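PDB 3FAW: reticulocyte binding protein from Streptococcus agalactiae COH1, which is a cell-wall-anchored pullulanase that probably hydrolyses alpha-1,6-glucosidic linkages in pullulan and related alpha-glucans. Local coordinates for residues W122-L135 / L427-V439. Numbering follows the deposited sequence. Where two conformers were deposited one is given.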
loop_
_atom_site.group_PDB
_atom_site.type_symbol
_atom_site.label_atom_id
_atom_site.label_comp_id
_atom_site.label_asym_id
_atom_site.label_seq_id
_atom_site.Cartn_x
_atom_site.Cartn_y
_atom_site.Cartn_z
ATOM N N TRP A 122 -10.784 -25.887 -0.356
ATOM C CA TRP A 122 -11.226 -24.613 0.219
ATOM C C TRP A 122 -12.665 -24.256 -0.187
ATOM O O TRP A 122 -13.404 -23.691 0.618
ATOM C CB TRP A 122 -10.239 -23.466 -0.078
ATOM C CG TRP A 122 -10.178 -22.986 -1.508
ATOM C CD1 TRP A 122 -9.261 -23.354 -2.455
ATOM C CD2 TRP A 122 -11.038 -22.025 -2.136
ATOM N NE1 TRP A 122 -9.512 -22.696 -3.635
ATOM C CE2 TRP A 122 -10.593 -21.872 -3.467
ATOM C CE3 TRP A 122 -12.145 -21.282 -1.704
ATOM C CZ2 TRP A 122 -11.216 -21.006 -4.373
ATOM C CZ3 TRP A 122 -12.765 -20.422 -2.607
ATOM C CH2 TRP A 122 -12.298 -20.294 -3.928
ATOM N N GLU A 123 -13.061 -24.597 -1.415
ATOM C CA GLU A 123 -14.447 -24.395 -1.865
ATOM C C GLU A 123 -15.439 -25.195 -1.014
ATOM O O GLU A 123 -16.515 -24.701 -0.671
ATOM C CB GLU A 123 -14.635 -24.794 -3.342
ATOM C CG GLU A 123 -13.873 -23.935 -4.352
ATOM C CD GLU A 123 -12.508 -24.498 -4.715
ATOM O OE1 GLU A 123 -11.936 -25.280 -3.920
ATOM O OE2 GLU A 123 -12.004 -24.151 -5.799
ATOM N N PHE A 124 -15.073 -26.435 -0.698
ATOM C CA PHE A 124 -15.891 -27.307 0.151
ATOM C C PHE A 124 -15.871 -26.833 1.611
ATOM O O PHE A 124 -16.891 -26.913 2.301
ATOM C CB PHE A 124 -15.399 -28.759 0.046
ATOM C CG PHE A 124 -16.295 -29.774 0.730
ATOM C CD1 PHE A 124 -17.660 -29.803 0.481
ATOM C CD2 PHE A 124 -15.757 -30.721 1.594
ATOM C CE1 PHE A 124 -18.482 -30.746 1.100
ATOM C CE2 PHE A 124 -16.568 -31.667 2.214
ATOM C CZ PHE A 124 -17.934 -31.678 1.966
ATOM N N LYS A 125 -14.718 -26.340 2.072
ATOM C CA LYS A 125 -14.609 -25.737 3.410
ATOM C C LYS A 125 -15.521 -24.510 3.546
ATOM O O LYS A 125 -16.123 -24.301 4.598
ATOM C CB LYS A 125 -13.158 -25.350 3.732
ATOM C CG LYS A 125 -12.245 -26.533 4.032
ATOM C CD LYS A 125 -10.902 -26.096 4.604
ATOM C CE LYS A 125 -10.089 -27.307 5.059
ATOM N NZ LYS A 125 -8.718 -26.971 5.518
ATOM N N ASP A 126 -15.617 -23.703 2.489
ATOM C CA ASP A 126 -16.571 -22.581 2.456
ATOM C C ASP A 126 -18.014 -23.087 2.463
ATOM O O ASP A 126 -18.863 -22.541 3.170
ATOM C CB ASP A 126 -16.367 -21.702 1.216
ATOM C CG ASP A 126 -15.153 -20.794 1.316
ATOM O OD1 ASP A 126 -14.581 -20.640 2.416
ATOM O OD2 ASP A 126 -14.781 -20.214 0.271
ATOM N N GLN A 127 -18.296 -24.118 1.668
ATOM C CA GLN A 127 -19.641 -24.710 1.634
ATOM C C GLN A 127 -20.081 -25.138 3.034
ATOM O O GLN A 127 -21.216 -24.881 3.430
ATOM C CB GLN A 127 -19.707 -25.906 0.672
ATOM C CG GLN A 127 -21.111 -26.540 0.549
ATOM C CD GLN A 127 -21.195 -27.648 -0.499
ATOM O OE1 GLN A 127 -20.494 -27.621 -1.512
ATOM N NE2 GLN A 127 -22.070 -28.623 -0.260
ATOM N N LEU A 128 -19.174 -25.768 3.779
ATOM C CA LEU A 128 -19.490 -26.307 5.106
ATOM C C LEU A 128 -19.375 -25.290 6.233
ATOM O O LEU A 128 -20.194 -25.301 7.160
ATOM C CB LEU A 128 -18.582 -27.494 5.441
ATOM C CG LEU A 128 -18.641 -28.742 4.551
ATOM C CD1 LEU A 128 -17.737 -29.824 5.150
ATOM C CD2 LEU A 128 -20.065 -29.257 4.391
ATOM N N TYR A 129 -18.356 -24.430 6.169
ATOM C CA TYR A 129 -17.952 -23.632 7.336
ATOM C C TYR A 129 -17.975 -22.113 7.163
ATOM O O TYR A 129 -17.773 -21.398 8.142
ATOM C CB TYR A 129 -16.554 -24.056 7.796
ATOM C CG TYR A 129 -16.363 -25.554 7.867
ATOM C CD1 TYR A 129 -17.215 -26.347 8.624
ATOM C CD2 TYR A 129 -15.324 -26.177 7.179
ATOM C CE1 TYR A 129 -17.049 -27.725 8.688
ATOM C CE2 TYR A 129 -15.147 -27.547 7.239
ATOM C CZ TYR A 129 -16.013 -28.316 7.995
ATOM O OH TYR A 129 -15.845 -29.679 8.059
ATOM N N ALA A 130 -18.219 -21.614 5.950
ATOM C CA ALA A 130 -18.284 -20.167 5.730
ATOM C C ALA A 130 -19.215 -19.539 6.766
ATOM O O ALA A 130 -20.350 -19.980 6.935
ATOM C CB ALA A 130 -18.757 -19.849 4.317
ATOM N N TYR A 131 -18.711 -18.526 7.467
ATOM C CA TYR A 131 -19.387 -17.953 8.625
ATOM C C TYR A 131 -19.553 -16.456 8.430
ATOM O O TYR A 131 -18.644 -15.793 7.936
ATOM C CB TYR A 131 -18.563 -18.243 9.881
ATOM C CG TYR A 131 -19.190 -17.811 11.190
ATOM C CD1 TYR A 131 -20.365 -18.395 11.650
ATOM C CD2 TYR A 131 -18.582 -16.843 11.988
ATOM C CE1 TYR A 131 -20.931 -18.009 12.864
ATOM C CE2 TYR A 131 -19.136 -16.451 13.201
ATOM C CZ TYR A 131 -20.309 -17.036 13.633
ATOM O OH TYR A 131 -20.857 -16.647 14.831
ATOM N N SER A 132 -20.717 -15.935 8.814
ATOM C CA SER A 132 -21.028 -14.510 8.668
ATOM C C SER A 132 -21.197 -13.771 10.005
ATOM O O SER A 132 -21.453 -12.571 10.015
ATOM C CB SER A 132 -22.300 -14.344 7.826
ATOM O OG SER A 132 -22.141 -14.922 6.542
ATOM N N GLY A 133 -21.040 -14.473 11.126
ATOM C CA GLY A 133 -21.217 -13.861 12.446
ATOM C C GLY A 133 -19.994 -13.096 12.925
ATOM O O GLY A 133 -19.007 -12.974 12.208
ATOM N N ASN A 134 -20.061 -12.583 14.151
ATOM C CA ASN A 134 -18.962 -11.808 14.717
ATOM C C ASN A 134 -17.742 -12.678 15.016
ATOM O O ASN A 134 -17.869 -13.797 15.507
ATOM C CB ASN A 134 -19.411 -11.085 15.996
ATOM C CG ASN A 134 -18.385 -10.078 16.493
ATOM O OD1 ASN A 134 -17.955 -10.130 17.646
ATOM N ND2 ASN A 134 -17.986 -9.157 15.622
ATOM N N LEU A 135 -16.563 -12.151 14.700
ATOM C CA LEU A 135 -15.300 -12.799 15.035
ATOM C C LEU A 135 -14.439 -11.856 15.869
ATOM O O LEU A 135 -14.495 -10.634 15.705
ATOM C CB LEU A 135 -14.568 -13.232 13.766
ATOM C CG LEU A 135 -15.271 -14.354 12.998
ATOM C CD1 LEU A 135 -14.706 -14.506 11.587
ATOM C CD2 LEU A 135 -15.184 -15.666 13.777
ATOM N N LEU A 427 -2.162 -14.319 1.151
ATOM C CA LEU A 427 -3.571 -14.356 1.550
ATOM C C LEU A 427 -4.480 -14.542 0.329
ATOM O O LEU A 427 -4.493 -13.709 -0.577
ATOM C CB LEU A 427 -3.939 -13.079 2.315
ATOM C CG LEU A 427 -5.269 -13.043 3.073
ATOM C CD1 LEU A 427 -5.305 -14.072 4.199
ATOM C CD2 LEU A 427 -5.525 -11.637 3.622
ATOM N N GLY A 428 -5.229 -15.645 0.312
ATOM C CA GLY A 428 -6.070 -16.016 -0.830
ATOM C C GLY A 428 -7.449 -15.402 -0.742
ATOM O O GLY A 428 -8.395 -16.048 -0.288
ATOM N N THR A 429 -7.573 -14.155 -1.195
ATOM C CA THR A 429 -8.779 -13.362 -0.931
ATOM C C THR A 429 -9.996 -13.732 -1.784
ATOM O O THR A 429 -11.022 -13.068 -1.701
ATOM C CB THR A 429 -8.494 -11.843 -1.046
ATOM O OG1 THR A 429 -7.913 -11.555 -2.324
ATOM C CG2 THR A 429 -7.551 -11.389 0.078
ATOM N N THR A 430 -9.883 -14.785 -2.597
ATOM C CA THR A 430 -11.046 -15.410 -3.228
ATOM C C THR A 430 -11.736 -16.386 -2.261
ATOM O O THR A 430 -12.893 -16.746 -2.457
ATOM C CB THR A 430 -10.661 -16.162 -4.526
ATOM O OG1 THR A 430 -9.647 -17.137 -4.247
ATOM C CG2 THR A 430 -10.143 -15.190 -5.575
ATOM N N HIS A 431 -11.014 -16.802 -1.219
ATOM C CA HIS A 431 -11.540 -17.725 -0.212
ATOM C C HIS A 431 -12.349 -16.917 0.803
ATOM O O HIS A 431 -11.911 -15.862 1.247
ATOM C CB HIS A 431 -10.401 -18.502 0.474
ATOM C CG HIS A 431 -9.424 -19.122 -0.486
ATOM N ND1 HIS A 431 -8.275 -19.762 -0.071
ATOM C CD2 HIS A 431 -9.418 -19.184 -1.840
ATOM C CE1 HIS A 431 -7.608 -20.197 -1.126
ATOM N NE2 HIS A 431 -8.282 -19.864 -2.212
ATOM N N ALA A 432 -13.529 -17.422 1.160
ATOM C CA ALA A 432 -14.543 -16.636 1.879
ATOM C C ALA A 432 -14.071 -15.968 3.177
ATOM O O ALA A 432 -14.316 -14.772 3.389
ATOM C CB ALA A 432 -15.780 -17.501 2.158
ATOM N N MET A 433 -13.417 -16.725 4.057
ATOM C CA MET A 433 -12.992 -16.179 5.348
ATOM C C MET A 433 -11.723 -15.330 5.209
ATOM O O MET A 433 -11.468 -14.455 6.035
ATOM C CB MET A 433 -12.798 -17.294 6.376
ATOM C CG MET A 433 -14.015 -18.194 6.578
ATOM S SD MET A 433 -15.533 -17.325 7.025
ATOM C CE MET A 433 -16.252 -17.016 5.416
ATOM N N SER A 434 -10.941 -15.584 4.161
ATOM C CA SER A 434 -9.800 -14.731 3.814
ATOM C C SER A 434 -10.296 -13.405 3.234
ATOM O O SER A 434 -9.746 -12.342 3.530
ATOM C CB SER A 434 -8.892 -15.421 2.799
ATOM O OG SER A 434 -8.305 -16.592 3.343
ATOM N N ARG A 435 -11.329 -13.473 2.395
ATOM C CA ARG A 435 -11.990 -12.268 1.902
ATOM C C ARG A 435 -12.599 -11.468 3.058
ATOM O O ARG A 435 -12.514 -10.243 3.072
ATOM C CB ARG A 435 -13.064 -12.611 0.868
ATOM C CG ARG A 435 -13.671 -11.385 0.196
ATOM C CD ARG A 435 -14.614 -11.785 -0.922
ATOM N NE ARG A 435 -13.900 -12.277 -2.098
ATOM C CZ ARG A 435 -14.491 -12.702 -3.212
ATOM N NH1 ARG A 435 -15.816 -12.710 -3.320
ATOM N NH2 ARG A 435 -13.750 -13.127 -4.226
ATOM N N ARG A 436 -13.195 -12.161 4.027
ATOM C CA ARG A 436 -13.724 -11.503 5.232
ATOM C C ARG A 436 -12.661 -10.704 5.989
ATOM O O ARG A 436 -12.922 -9.579 6.428
ATOM C CB ARG A 436 -14.361 -12.519 6.188
ATOM C CG ARG A 436 -15.820 -12.841 5.892
ATOM C CD ARG A 436 -16.521 -13.383 7.131
ATOM N NE ARG A 436 -16.611 -12.372 8.187
ATOM C CZ ARG A 436 -17.060 -12.597 9.422
ATOM N NH1 ARG A 436 -17.471 -13.802 9.787
ATOM N NH2 ARG A 436 -17.105 -11.599 10.297
ATOM N N VAL A 437 -11.469 -11.279 6.140
ATOM C CA VAL A 437 -10.375 -10.606 6.844
ATOM C C VAL A 437 -10.049 -9.252 6.204
ATOM O O VAL A 437 -9.917 -8.247 6.900
ATOM C CB VAL A 437 -9.092 -11.470 6.879
ATOM C CG1 VAL A 437 -7.903 -10.643 7.360
ATOM C CG2 VAL A 437 -9.295 -12.697 7.761
ATOM N N LEU A 438 -9.933 -9.242 4.878
ATOM C CA LEU A 438 -9.661 -8.018 4.123
ATOM C C LEU A 438 -10.806 -7.012 4.252
ATOM O O LEU A 438 -10.590 -5.861 4.638
ATOM C CB LEU A 438 -9.412 -8.351 2.644
ATOM C CG LEU A 438 -9.042 -7.201 1.697
ATOM C CD1 LEU A 438 -8.268 -7.721 0.487
ATOM C CD2 LEU A 438 -10.281 -6.423 1.237
ATOM N N VAL A 439 -12.017 -7.461 3.938
ATOM C CA VAL A 439 -13.200 -6.594 3.922
ATOM C C VAL A 439 -13.601 -6.114 5.325
ATOM O O VAL A 439 -13.926 -4.937 5.507
ATOM C CB VAL A 439 -14.394 -7.286 3.209
ATOM C CG1 VAL A 439 -15.652 -6.438 3.287
ATOM C CG2 VAL A 439 -14.044 -7.572 1.755
#
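His431 stacks face to face on the five-membered ring of Trp122, with centroids 3.6 Å apart and planes at 21°. His431 CD2 sits over the centre of the indole, and Glu123 CD lies over the rim of the opposite face. Trp122 CG lies between the backbone N and carbonyl carbon (chi1 71°), which lays the indole against the imidazole. Beside the stack, Ala432 N donates to Asp126 OD2 at 3.2 Å, on the syn side but out of the carboxylate plane. Arg436 reaches the loop after helix 122-129. Its NH1 and NH2 both grip Gly133 O, each at 3.0 Å, and NH1 also meets Tyr131 O from above the carbonyl plane. Leu135 CD1 lies over one guanidinium face, 3.4 Å from Arg436 NH1.

Outside partners fix these groups. His431 ND1 bonds Tyr408 O and NE2 bonds Asp494 OD2. Tyr408 OH bonds Asp126 OD1, and Asp440 forms a salt bridge with Arg436 NE. The contact joins helix 122-129 and its following loop, between strands 114-120 and 136-139, to helix 432-449 of the catalytic TIM barrel. Asp126 probably stabilises the helix N-terminus electrostatically. With acceptors at both nitrogens, His431 is probably cationic where it stacks on the indole.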